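Local coordinates for protein D-alanine--D-alanine ligase (Coxiella burnetii, PDB 3TQT) that catalyses the ATP-dependent joining of two D-alanine molecules into D-alanyl-D-alanine, a building block of the bacterial peptidoglycan cell wall, at residues A233-G238 / L344-E349; G238-S243 / A290-H295; A267-S272 / Y329-E334; P321-I326 / L338-L343. All blocks are in the same frame, centred on the assembly; numbering follows the deposited sequence.

Overall arrangement
Following the chain through the ATP-grasp region, contact 1 opens first, at 233-238 on strand 228-236, and closes last, at 344-349 on helix 340-370, so the other three lie within its span. Contact 2 begins at the shared Gly238 in the hairpin between neighbouring strands and closes on the end of helix 277-293. Before it closes, 267-272 has opened contact 3, which ends on helix 328-335; contacts 2 and 3 therefore cross. Contact 4 follows contact 2 in series and crosses contact 3, joining loop 321-326 to the start of helix 340-370. Contacts 1 to 3 tie the five-stranded antiparallel sheet to three helices, and contact 4 adds the loop before helix 328-335.

Contact 1 of 4, residues A233-G238 / L344-E349; sequences AVLGNG and LDQLIE
Leu235 carries its CG anti to the backbone N (chi1 173°), which sends the branched end off strand 228-236 toward helix 340-370, while Leu347 keeps CG beside its own backbone N (chi1 -71°), a turn that brings CD2 round to the strand. The two branches meet methyl to methyl: Leu235 CD1 lies 3.4 Å from Leu347 CD2, tighter than ordinary van der Waals contact, and 3.8 Å from Leu347 CG. The other methyl serves the preceding helix residue. Leu235 CD2 touches Gln346 OE1 at 3.3 Å, the extended glutamine chain passing at about a right angle to the leucine. This is packing of a methyl against an amide oxygen. The leucine thus straddles two consecutive helix residues, one buried and apolar, the other partly exposed and polar. Beyond it, where the strand runs into its turn, Asn237 makes polar links: ND2 bonds to Leu350 O one helical turn on, and OD1 to Gly298 N. Strand 228-236 pairs here with 241-249 on one side and 298-306 on the other in the antiparallel sheet of the ATP-grasp fold. Leu235 also packs on Tyr329 and Trp333 of helix 328-335, and on Leu338, Leu343 and Leu350, so that it is wedged between two successive helices.

Contact 2 of 4, residues G238-S243 / A290-H295; sequences GAPKAS and AFKMVH
Pro240 meets helix 277-293 with its ring carbons in overlapping steps, CB on Phe291, CG on both Phe291 and Lys292, CD on Lys292. CB lies against the phenyl group, 3.8 Å from Phe291 CD2. CG touches two neighbouring side chains at once: it is 3.6 Å from Phe291 CD2 and 3.7 Å from Lys292 CG. CD has turned to the lysine, 4.0 Å from Lys292 CD. The proline comes to the phenyl ring at a slant, whereas the Lys292 chain crosses the proline at about a right angle. Lys292 touches with its methylene groups; a bend at chi3 (84°) takes CE close to Gly238, 4.3 Å from its carbonyl O. Pro240 sits at the end of the short turn between strands 228-236 and 241-249, so the contact seats a beta hairpin of the ATP-grasp sheet on the last turn of a helix. That helix ends directly behind the contact in a Schellman motif: His295 takes a positive phi (56°), its N bonds to Lys292 O at 2.8 Å, and Cys296 N reaches back to Phe291 O. In this conformation Met293 O stands over the centre of one face of the His295 ring, 3.8 Å above its plane. Phe291, held with CG anti to its backbone N, also packs on Val234 of the adjoining strand and is buried, while Lys292 lies at the surface. The second subunit comes close here, its Arg164 packing on Ala239 and its Arg218 on His295.

Contact 3 of 4, residues A267-S272 / Y329-E334; sequences ATTTTS and YPKMWE
Behind Lys331 and Met332, which meet Thr271, two rings of segment 329-334 adjoin by their edges. Tyr329 CE2 lies in the plane of the Trp333 ring at its edge, and Pro330 CD takes an in-plane place at the edge of Tyr329, whose ring also meets Phe323 with planes about 40° apart. Trp333 NE1 gives a weak hydrogen bond to Tyr329 OH (3.2 Å), and that hydroxyl bonds to Val234 O, which fixes the inner side of the helix on the sheet. The outer side receives the end of strand 268-270, the border strand of the five-stranded antiparallel sheet in this ATP-grasp fold, and Thr271 just after it. Thr271 CG2 rests on the helix backbone, 3.6 Å from Lys331 O, and touches Lys331 CB at 4.0 Å and Met332 CG at 4.2 Å. Lys331 is bent at chi3 (52°), which brings CE within 4.1 Å of the same methyl and NZ 3.5 Å from Thr269 OG1. At the end of the strand, Thr270 OG1 accepts from Ser272 N at 3.1 Å, forming an ST turn. The end of Met332 leads away from 267-272; its side chain is about 4 Å from that of Glu231, a predicted ATP-site residue.

Contact 4 of 4, residues P321-I326 / L338-L343; sequences PGFTNI and LPCPNL
Up to Phe323, which carries the contact with Cys340 and Leu343, the loop 321-326 first lays Pro321 on Tyr329, Met299 and Arg301 and then passes through Gly322. Phe323 has a chi1 of -127°, away from the staggered positions, and its ring extends toward the first turn of helix 340-370. CZ meets Leu343 CD2 at 3.7 Å, and CE2 lies 3.9 Å from the same methyl; leucine and phenylalanine approach from opposite directions, the methyl lying obliquely to the ring. Cys340 SG comes to the ring edge, 4.1 Å from CE2. It stands 5.5 Å from the ring centroid and 83° off the normal, a sulfur-aromatic contact made edge-on. Both helix side chains are anti to their backbone N and lie one turn apart, with Pro339 at the N-cap and Leu343 N bonded to Pro339 O. The backbone of Phe323 is held by helix 18-31 of the N-terminal part: its N bonds to Ser24 OG and its O to Asn27 ND2. Next in the loop, Thr324 OG1 accepts from Ile326 N (3.3 Å), an ST turn that bends the chain, and also bonds to Ser327 OG. Asn325 packs on Asn27. Across the interface itself the attraction is mainly dispersion between buried apolar groups. An edge-on sulfur would probably add a weak electrostatic term, its electron-rich surface facing the slightly positive ring hydrogens.

Contact 1 of 4, residues A233-G238 / L344-E349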
loop_
_atom_site.group_PDB
_atom_site.type_symbol
_atom_site.label_atom_id
_atom_site.label_comp_id
_atom_site.label_asym_id
_atom_site.label_seq_id
_atom_site.Cartn_x
_atom_site.Cartn_y
_atom_site.Cartn_z
ATOM N N ALA A 233 19.568 9.807 6.071
ATOM C CA ALA A 233 18.578 10.309 5.137
ATOM C C ALA A 233 18.941 9.808 3.755
ATOM O O ALA A 233 20.074 9.965 3.312
ATOM C CB ALA A 233 18.550 11.820 5.158
ATOM N N VAL A 234 17.975 9.188 3.088
ATOM C CA VAL A 234 18.164 8.699 1.726
ATOM C C VAL A 234 17.321 9.526 0.759
ATOM O O VAL A 234 16.184 9.908 1.060
ATOM C CB VAL A 234 17.794 7.211 1.615
ATOM C CG1 VAL A 234 17.961 6.711 0.175
ATOM C CG2 VAL A 234 18.651 6.384 2.564
ATOM N N LEU A 235 17.899 9.822 -0.395
ATOM C CA LEU A 235 17.220 10.624 -1.405
ATOM C C LEU A 235 17.438 10.024 -2.775
ATOM O O LEU A 235 18.569 9.725 -3.163
ATOM C CB LEU A 235 17.776 12.035 -1.392
ATOM C CG LEU A 235 17.307 12.985 -2.484
ATOM C CD1 LEU A 235 15.846 13.342 -2.282
ATOM C CD2 LEU A 235 18.186 14.230 -2.427
ATOM N N GLY A 236 16.349 9.852 -3.514
ATOM C CA GLY A 236 16.462 9.399 -4.885
ATOM C C GLY A 236 15.326 8.480 -5.268
ATOM O O GLY A 236 14.462 8.172 -4.455
ATOM N N ASN A 237 15.350 8.041 -6.522
ATOM C CA ASN A 237 14.423 7.046 -7.010
ATOM C C ASN A 237 15.228 5.787 -7.230
ATOM O O ASN A 237 15.442 5.023 -6.301
ATOM C CB ASN A 237 13.765 7.508 -8.316
ATOM C CG ASN A 237 12.633 8.491 -8.076
ATOM O OD1 ASN A 237 12.115 8.579 -6.963
ATOM N ND2 ASN A 237 12.237 9.229 -9.120
ATOM N N GLY A 238 15.709 5.606 -8.457
ATOM C CA GLY A 238 16.479 4.431 -8.809
ATOM C C GLY A 238 17.906 4.446 -8.293
ATOM O O GLY A 238 18.451 3.390 -7.962
ATOM N N LEU A 344 14.377 20.035 -1.525
ATOM C CA LEU A 344 12.974 20.065 -1.936
ATOM C C LEU A 344 12.851 20.043 -3.457
ATOM O O LEU A 344 11.975 19.369 -3.998
ATOM C CB LEU A 344 12.256 21.288 -1.365
ATOM C CG LEU A 344 12.228 21.367 0.163
ATOM C CD1 LEU A 344 11.535 22.660 0.620
ATOM C CD2 LEU A 344 11.547 20.132 0.738
ATOM N N ASP A 345 13.715 20.785 -4.152
ATOM C CA ASP A 345 13.684 20.757 -5.620
ATOM C C ASP A 345 13.911 19.338 -6.124
ATOM O O ASP A 345 13.240 18.870 -7.054
ATOM C CB ASP A 345 14.755 21.669 -6.238
ATOM C CG ASP A 345 14.516 23.144 -5.961
ATOM O OD1 ASP A 345 13.342 23.567 -5.907
ATOM O OD2 ASP A 345 15.517 23.882 -5.807
ATOM N N GLN A 346 14.882 18.658 -5.529
ATOM C CA GLN A 346 15.182 17.290 -5.936
ATOM C C GLN A 346 14.008 16.348 -5.673
ATOM O O GLN A 346 13.661 15.517 -6.518
ATOM C CB GLN A 346 16.479 16.815 -5.269
ATOM C CG GLN A 346 17.677 17.595 -5.844
ATOM C CD GLN A 346 19.026 17.026 -5.462
ATOM O OE1 GLN A 346 19.146 15.852 -5.113
ATOM N NE2 GLN A 346 20.060 17.862 -5.544
ATOM N N LEU A 347 13.366 16.502 -4.520
ATOM C CA LEU A 347 12.207 15.664 -4.219
ATOM C C LEU A 347 11.086 15.895 -5.234
ATOM O O LEU A 347 10.445 14.949 -5.687
ATOM C CB LEU A 347 11.716 15.910 -2.795
ATOM C CG LEU A 347 12.656 15.358 -1.719
ATOM C CD1 LEU A 347 12.318 15.973 -0.372
ATOM C CD2 LEU A 347 12.554 13.838 -1.681
ATOM N N ILE A 348 10.853 17.152 -5.592
ATOM C CA ILE A 348 9.831 17.452 -6.590
ATOM C C ILE A 348 10.221 16.890 -7.963
ATOM O O ILE A 348 9.397 16.294 -8.654
ATOM C CB ILE A 348 9.537 18.968 -6.651
ATOM C CG1 ILE A 348 8.771 19.399 -5.391
ATOM C CG2 ILE A 348 8.780 19.335 -7.920
ATOM C CD1 ILE A 348 8.793 20.901 -5.144
ATOM N N GLU A 349 11.477 17.070 -8.358
ATOM C CA GLU A 349 11.935 16.542 -9.639
ATOM C C GLU A 349 11.803 15.015 -9.704
ATOM O O GLU A 349 11.335 14.474 -10.704
ATOM C CB GLU A 349 13.378 16.978 -9.922
ATOM C CG GLU A 349 13.506 18.446 -10.349
ATOM C CD GLU A 349 14.844 19.070 -9.951
ATOM O OE1 GLU A 349 15.762 18.326 -9.550
ATOM O OE2 GLU A 349 14.974 20.311 -10.026
#

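Contact 2 of 4, residues G238-S243 / A290-H295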
loop_
_atom_site.group_PDB
_atom_site.type_symbol
_atom_site.label_atom_id
_atom_site.label_comp_id
_atom_site.label_asym_id
_atom_site.label_seq_id
_atom_site.Cartn_x
_atom_site.Cartn_y
_atom_site.Cartn_z
ATOM N N GLY A 238 15.709 5.606 -8.457
ATOM C CA GLY A 238 16.479 4.431 -8.809
ATOM C C GLY A 238 17.906 4.446 -8.293
ATOM O O GLY A 238 18.451 3.390 -7.962
ATOM N N ALA A 239 18.511 5.633 -8.227
ATOM C CA ALA A 239 19.897 5.764 -7.775
ATOM C C ALA A 239 19.996 6.567 -6.480
ATOM O O ALA A 239 20.445 7.709 -6.485
ATOM C CB ALA A 239 20.754 6.399 -8.854
ATOM N N PRO A 240 19.592 5.953 -5.365
ATOM C CA PRO A 240 19.490 6.628 -4.064
ATOM C C PRO A 240 20.846 7.059 -3.528
ATOM O O PRO A 240 21.834 6.347 -3.706
ATOM C CB PRO A 240 18.899 5.544 -3.146
ATOM C CG PRO A 240 18.401 4.458 -4.067
ATOM C CD PRO A 240 19.291 4.517 -5.265
ATOM N N LYS A 241 20.869 8.215 -2.870
ATOM C CA LYS A 241 22.064 8.738 -2.216
ATOM C C LYS A 241 21.790 8.825 -0.728
ATOM O O LYS A 241 20.654 9.033 -0.306
ATOM C CB LYS A 241 22.423 10.127 -2.750
ATOM C CG LYS A 241 22.876 10.139 -4.205
ATOM C CD LYS A 241 23.159 11.562 -4.684
ATOM C CE LYS A 241 21.933 12.468 -4.532
ATOM N NZ LYS A 241 22.105 13.814 -5.172
ATOM N N ALA A 242 22.833 8.662 0.068
ATOM C CA ALA A 242 22.664 8.651 1.509
ATOM C C ALA A 242 23.391 9.834 2.133
ATOM O O ALA A 242 24.488 10.187 1.709
ATOM C CB ALA A 242 23.175 7.337 2.078
ATOM N N SER A 243 22.769 10.452 3.130
ATOM C CA SER A 243 23.374 11.565 3.854
ATOM C C SER A 243 24.446 11.043 4.791
ATOM O O SER A 243 24.598 9.842 4.972
ATOM C CB SER A 243 22.314 12.281 4.697
ATOM O OG SER A 243 21.896 11.440 5.774
ATOM N N ALA A 290 18.431 -0.794 1.794
ATOM C CA ALA A 290 17.124 -0.938 2.419
ATOM C C ALA A 290 16.076 -0.149 1.631
ATOM O O ALA A 290 14.992 -0.637 1.370
ATOM C CB ALA A 290 17.184 -0.429 3.856
ATOM N N PHE A 291 16.418 1.095 1.310
ATOM C CA PHE A 291 15.574 1.972 0.511
ATOM C C PHE A 291 15.150 1.242 -0.757
ATOM O O PHE A 291 13.976 1.234 -1.137
ATOM C CB PHE A 291 16.384 3.220 0.161
ATOM C CG PHE A 291 15.593 4.296 -0.540
ATOM C CD1 PHE A 291 14.989 5.314 0.185
ATOM C CD2 PHE A 291 15.488 4.305 -1.913
ATOM C CE1 PHE A 291 14.282 6.313 -0.462
ATOM C CE2 PHE A 291 14.782 5.297 -2.561
ATOM C CZ PHE A 291 14.178 6.296 -1.838
ATOM N N LYS A 292 16.112 0.607 -1.411
ATOM C CA LYS A 292 15.825 -0.071 -2.670
ATOM C C LYS A 292 15.003 -1.332 -2.435
ATOM O O LYS A 292 14.090 -1.646 -3.202
ATOM C CB LYS A 292 17.129 -0.398 -3.409
ATOM C CG LYS A 292 17.797 0.831 -4.025
ATOM C CD LYS A 292 19.287 0.620 -4.269
ATOM C CE LYS A 292 19.565 -0.073 -5.580
ATOM N NZ LYS A 292 21.035 -0.181 -5.803
ATOM N N MET A 293 15.319 -2.033 -1.350
ATOM C CA MET A 293 14.693 -3.312 -1.046
ATOM C C MET A 293 13.203 -3.194 -0.770
ATOM O O MET A 293 12.445 -4.117 -1.043
ATOM C CB MET A 293 15.383 -3.967 0.144
ATOM C CG MET A 293 15.007 -5.409 0.326
ATOM S SD MET A 293 16.306 -6.232 1.244
ATOM C CE MET A 293 17.665 -6.122 0.082
ATOM N N VAL A 294 12.782 -2.058 -0.237
ATOM C CA VAL A 294 11.363 -1.834 -0.024
ATOM C C VAL A 294 10.768 -1.005 -1.159
ATOM O O VAL A 294 9.645 -0.525 -1.053
ATOM C CB VAL A 294 11.097 -1.130 1.321
ATOM C CG1 VAL A 294 11.589 -2.019 2.475
ATOM C CG2 VAL A 294 11.778 0.220 1.352
ATOM N N HIS A 295 11.546 -0.829 -2.224
ATOM C CA HIS A 295 11.078 -0.143 -3.433
ATOM C C HIS A 295 10.562 1.247 -3.142
ATOM O O HIS A 295 9.528 1.676 -3.666
ATOM C CB HIS A 295 10.029 -0.994 -4.136
ATOM C CG HIS A 295 10.492 -2.391 -4.374
ATOM N ND1 HIS A 295 9.817 -3.496 -3.905
ATOM C CD2 HIS A 295 11.599 -2.862 -4.994
ATOM C CE1 HIS A 295 10.474 -4.587 -4.244
ATOM N NE2 HIS A 295 11.568 -4.227 -4.896
#

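Contact 3 of 4, residues A267-S272 / Y329-E334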
loop_
_atom_site.group_PDB
_atom_site.type_symbol
_atom_site.label_atom_id
_atom_site.label_comp_id
_atom_site.label_asym_id
_atom_site.label_seq_id
_atom_site.Cartn_x
_atom_site.Cartn_y
_atom_site.Cartn_z
ATOM N N ALA A 267 13.919 14.167 22.894
ATOM C CA ALA A 267 15.187 13.616 22.422
ATOM C C ALA A 267 16.187 14.697 21.991
ATOM O O ALA A 267 15.799 15.778 21.537
ATOM C CB ALA A 267 14.947 12.636 21.290
ATOM N N THR A 268 17.475 14.394 22.148
ATOM C CA THR A 268 18.543 15.241 21.633
ATOM C C THR A 268 18.999 14.675 20.293
ATOM O O THR A 268 19.131 13.461 20.135
ATOM C CB THR A 268 19.732 15.285 22.594
ATOM O OG1 THR A 268 19.349 15.965 23.795
ATOM C CG2 THR A 268 20.909 16.011 21.960
ATOM N N THR A 269 19.211 15.545 19.314
ATOM C CA THR A 269 19.636 15.080 17.992
ATOM C C THR A 269 20.896 15.800 17.554
ATOM O O THR A 269 21.163 16.920 17.984
ATOM C CB THR A 269 18.562 15.321 16.919
ATOM O OG1 THR A 269 18.271 16.723 16.843
ATOM C CG2 THR A 269 17.293 14.546 17.234
ATOM N N THR A 270 21.666 15.167 16.679
ATOM C CA THR A 270 22.869 15.802 16.171
ATOM C C THR A 270 23.247 15.164 14.855
ATOM O O THR A 270 23.008 13.980 14.635
ATOM C CB THR A 270 24.052 15.670 17.147
ATOM O OG1 THR A 270 25.192 16.336 16.600
ATOM C CG2 THR A 270 24.403 14.201 17.383
ATOM N N THR A 271 23.833 15.962 13.977
ATOM C CA THR A 271 24.263 15.458 12.688
ATOM C C THR A 271 25.743 15.095 12.775
ATOM O O THR A 271 26.331 14.588 11.822
ATOM C CB THR A 271 24.014 16.504 11.601
ATOM O OG1 THR A 271 24.600 17.749 12.001
ATOM C CG2 THR A 271 22.511 16.695 11.408
ATOM N N SER A 272 26.339 15.366 13.935
ATOM C CA SER A 272 27.730 15.003 14.191
ATOM C C SER A 272 27.802 13.821 15.134
ATOM O O SER A 272 27.545 13.948 16.323
ATOM C CB SER A 272 28.515 16.180 14.779
ATOM O OG SER A 272 28.898 17.098 13.766
ATOM N N TYR A 329 15.739 14.601 9.055
ATOM C CA TYR A 329 15.866 14.374 7.618
ATOM C C TYR A 329 16.479 15.585 6.883
ATOM O O TYR A 329 17.531 15.462 6.271
ATOM C CB TYR A 329 14.556 13.916 6.968
ATOM C CG TYR A 329 14.791 13.509 5.529
ATOM C CD1 TYR A 329 15.125 12.197 5.201
ATOM C CD2 TYR A 329 14.737 14.447 4.513
ATOM C CE1 TYR A 329 15.375 11.828 3.884
ATOM C CE2 TYR A 329 14.982 14.089 3.202
ATOM C CZ TYR A 329 15.300 12.788 2.892
ATOM O OH TYR A 329 15.552 12.450 1.581
ATOM N N PRO A 330 15.836 16.757 6.951
ATOM C CA PRO A 330 16.498 17.897 6.311
ATOM C C PRO A 330 17.832 18.271 6.960
ATOM O O PRO A 330 18.733 18.644 6.217
ATOM C CB PRO A 330 15.487 19.036 6.470
ATOM C CG PRO A 330 14.563 18.600 7.568
ATOM C CD PRO A 330 14.491 17.105 7.436
ATOM N N LYS A 331 17.958 18.186 8.287
ATOM C CA LYS A 331 19.215 18.555 8.942
ATOM C C LYS A 331 20.383 17.681 8.483
ATOM O O LYS A 331 21.478 18.174 8.254
ATOM C CB LYS A 331 19.095 18.489 10.463
ATOM C CG LYS A 331 18.443 19.695 11.091
ATOM C CD LYS A 331 18.408 19.546 12.612
ATOM C CE LYS A 331 19.787 19.217 13.173
ATOM N NZ LYS A 331 19.782 19.048 14.657
ATOM N N MET A 332 20.159 16.380 8.361
ATOM C CA MET A 332 21.210 15.495 7.874
ATOM C C MET A 332 21.649 15.869 6.458
ATOM O O MET A 332 22.851 15.920 6.163
ATOM C CB MET A 332 20.765 14.036 7.931
ATOM C CG MET A 332 20.824 13.470 9.340
ATOM S SD MET A 332 20.501 11.708 9.380
ATOM C CE MET A 332 18.728 11.662 9.124
ATOM N N TRP A 333 20.686 16.132 5.574
ATOM C CA TRP A 333 21.059 16.578 4.231
ATOM C C TRP A 333 21.836 17.890 4.258
ATOM O O TRP A 333 22.850 18.022 3.575
ATOM C CB TRP A 333 19.862 16.652 3.273
ATOM C CG TRP A 333 19.573 15.317 2.669
ATOM C CD1 TRP A 333 18.402 14.617 2.730
ATOM C CD2 TRP A 333 20.501 14.485 1.960
ATOM N NE1 TRP A 333 18.538 13.416 2.087
ATOM C CE2 TRP A 333 19.814 13.308 1.606
ATOM C CE3 TRP A 333 21.842 14.626 1.585
ATOM C CZ2 TRP A 333 20.424 12.277 0.891
ATOM C CZ3 TRP A 333 22.444 13.604 0.875
ATOM C CH2 TRP A 333 21.734 12.446 0.532
ATOM N N GLU A 334 21.371 18.854 5.044
ATOM C CA GLU A 334 22.085 20.130 5.138
ATOM C C GLU A 334 23.519 19.879 5.567
ATOM O O GLU A 334 24.452 20.497 5.060
ATOM C CB GLU A 334 21.411 21.077 6.129
ATOM C CG GLU A 334 19.986 21.439 5.794
ATOM C CD GLU A 334 19.465 22.569 6.658
ATOM O OE1 GLU A 334 20.292 23.274 7.277
ATOM O OE2 GLU A 334 18.229 22.748 6.717
#

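Contact 4 of 4, residues P321-I326 / L338-L343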
loop_
_atom_site.group_PDB
_atom_site.type_symbol
_atom_site.label_atom_id
_atom_site.label_comp_id
_atom_site.label_asym_id
_atom_site.label_seq_id
_atom_site.Cartn_x
_atom_site.Cartn_y
_atom_site.Cartn_z
ATOM N N PRO A 321 9.326 11.387 7.020
ATOM C CA PRO A 321 10.013 11.809 8.240
ATOM C C PRO A 321 9.678 13.256 8.543
ATOM O O PRO A 321 9.238 13.968 7.636
ATOM C CB PRO A 321 11.483 11.687 7.863
ATOM C CG PRO A 321 11.513 11.864 6.399
ATOM C CD PRO A 321 10.249 11.249 5.881
ATOM N N GLY A 322 9.870 13.674 9.792
ATOM C CA GLY A 322 9.694 15.067 10.152
ATOM C C GLY A 322 10.474 15.940 9.193
ATOM O O GLY A 322 11.551 15.561 8.737
ATOM N N PHE A 323 9.929 17.108 8.877
ATOM C CA PHE A 323 10.563 17.986 7.903
ATOM C C PHE A 323 10.581 19.425 8.397
ATOM O O PHE A 323 10.731 20.369 7.609
ATOM C CB PHE A 323 9.847 17.883 6.554
ATOM C CG PHE A 323 10.756 17.576 5.415
ATOM C CD1 PHE A 323 10.846 16.285 4.913
ATOM C CD2 PHE A 323 11.549 18.569 4.860
ATOM C CE1 PHE A 323 11.685 15.999 3.843
ATOM C CE2 PHE A 323 12.394 18.288 3.790
ATOM C CZ PHE A 323 12.455 17.006 3.282
ATOM N N THR A 324 10.429 19.593 9.711
ATOM C CA THR A 324 10.545 20.905 10.324
ATOM C C THR A 324 11.986 21.354 10.192
ATOM O O THR A 324 12.856 20.564 9.862
ATOM C CB THR A 324 10.165 20.876 11.820
ATOM O OG1 THR A 324 11.271 20.393 12.590
ATOM C CG2 THR A 324 8.957 19.976 12.035
ATOM N N ASN A 325 12.248 22.623 10.464
ATOM C CA ASN A 325 13.598 23.165 10.313
ATOM C C ASN A 325 14.644 22.528 11.233
ATOM O O ASN A 325 15.842 22.705 11.038
ATOM C CB ASN A 325 13.585 24.688 10.498
ATOM C CG ASN A 325 12.968 25.108 11.822
ATOM O OD1 ASN A 325 12.837 24.302 12.749
ATOM N ND2 ASN A 325 12.584 26.378 11.917
ATOM N N ILE A 326 14.194 21.788 12.236
ATOM C CA ILE A 326 15.134 21.107 13.119
ATOM C C ILE A 326 15.040 19.588 12.994
ATOM O O ILE A 326 15.693 18.854 13.742
ATOM C CB ILE A 326 14.885 21.469 14.587
ATOM C CG1 ILE A 326 13.533 20.911 15.047
ATOM C CG2 ILE A 326 14.973 22.968 14.788
ATOM C CD1 ILE A 326 13.292 21.047 16.538
ATOM N N LEU A 338 23.730 19.542 1.246
ATOM C CA LEU A 338 22.531 19.753 0.442
ATOM C C LEU A 338 21.546 20.655 1.180
ATOM O O LEU A 338 20.795 20.180 2.019
ATOM C CB LEU A 338 21.868 18.407 0.114
ATOM C CG LEU A 338 20.620 18.445 -0.776
ATOM C CD1 LEU A 338 20.924 18.995 -2.166
ATOM C CD2 LEU A 338 20.010 17.051 -0.890
ATOM N N PRO A 339 21.541 21.962 0.868
ATOM C CA PRO A 339 20.606 22.865 1.555
ATOM C C PRO A 339 19.144 22.450 1.336
ATOM O O PRO A 339 18.801 21.840 0.321
ATOM C CB PRO A 339 20.879 24.225 0.894
ATOM C CG PRO A 339 22.270 24.121 0.356
ATOM C CD PRO A 339 22.415 22.681 -0.075
ATOM N N CYS A 340 18.275 22.790 2.275
ATOM C CA CYS A 340 16.899 22.313 2.185
ATOM C C CYS A 340 16.137 22.711 0.906
ATOM O O CYS A 340 15.383 21.903 0.363
ATOM C CB CYS A 340 16.098 22.697 3.425
ATOM S SG CYS A 340 14.530 21.824 3.500
ATOM N N PRO A 341 16.310 23.961 0.430
ATOM C CA PRO A 341 15.635 24.328 -0.822
ATOM C C PRO A 341 15.980 23.372 -1.962
ATOM O O PRO A 341 15.091 22.953 -2.714
ATOM C CB PRO A 341 16.210 25.716 -1.126
ATOM C CG PRO A 341 16.560 26.262 0.218
ATOM C CD PRO A 341 17.077 25.088 0.991
ATOM N N ASN A 342 17.265 23.045 -2.091
ATOM C CA ASN A 342 17.737 22.142 -3.133
ATOM C C ASN A 342 17.194 20.739 -2.917
ATOM O O ASN A 342 16.855 20.044 -3.867
ATOM C CB ASN A 342 19.257 22.066 -3.122
ATOM C CG ASN A 342 19.917 23.426 -3.302
ATOM O OD1 ASN A 342 20.280 23.805 -4.405
ATOM N ND2 ASN A 342 20.076 24.153 -2.213
ATOM N N LEU A 343 17.159 20.319 -1.658
ATOM C CA LEU A 343 16.582 19.030 -1.310
ATOM C C LEU A 343 15.142 18.985 -1.814
ATOM O O LEU A 343 14.728 18.026 -2.460
ATOM C CB LEU A 343 16.627 18.821 0.212
ATOM C CG LEU A 343 15.820 17.650 0.775
ATOM C CD1 LEU A 343 16.261 16.301 0.160
ATOM C CD2 LEU A 343 15.935 17.611 2.303
#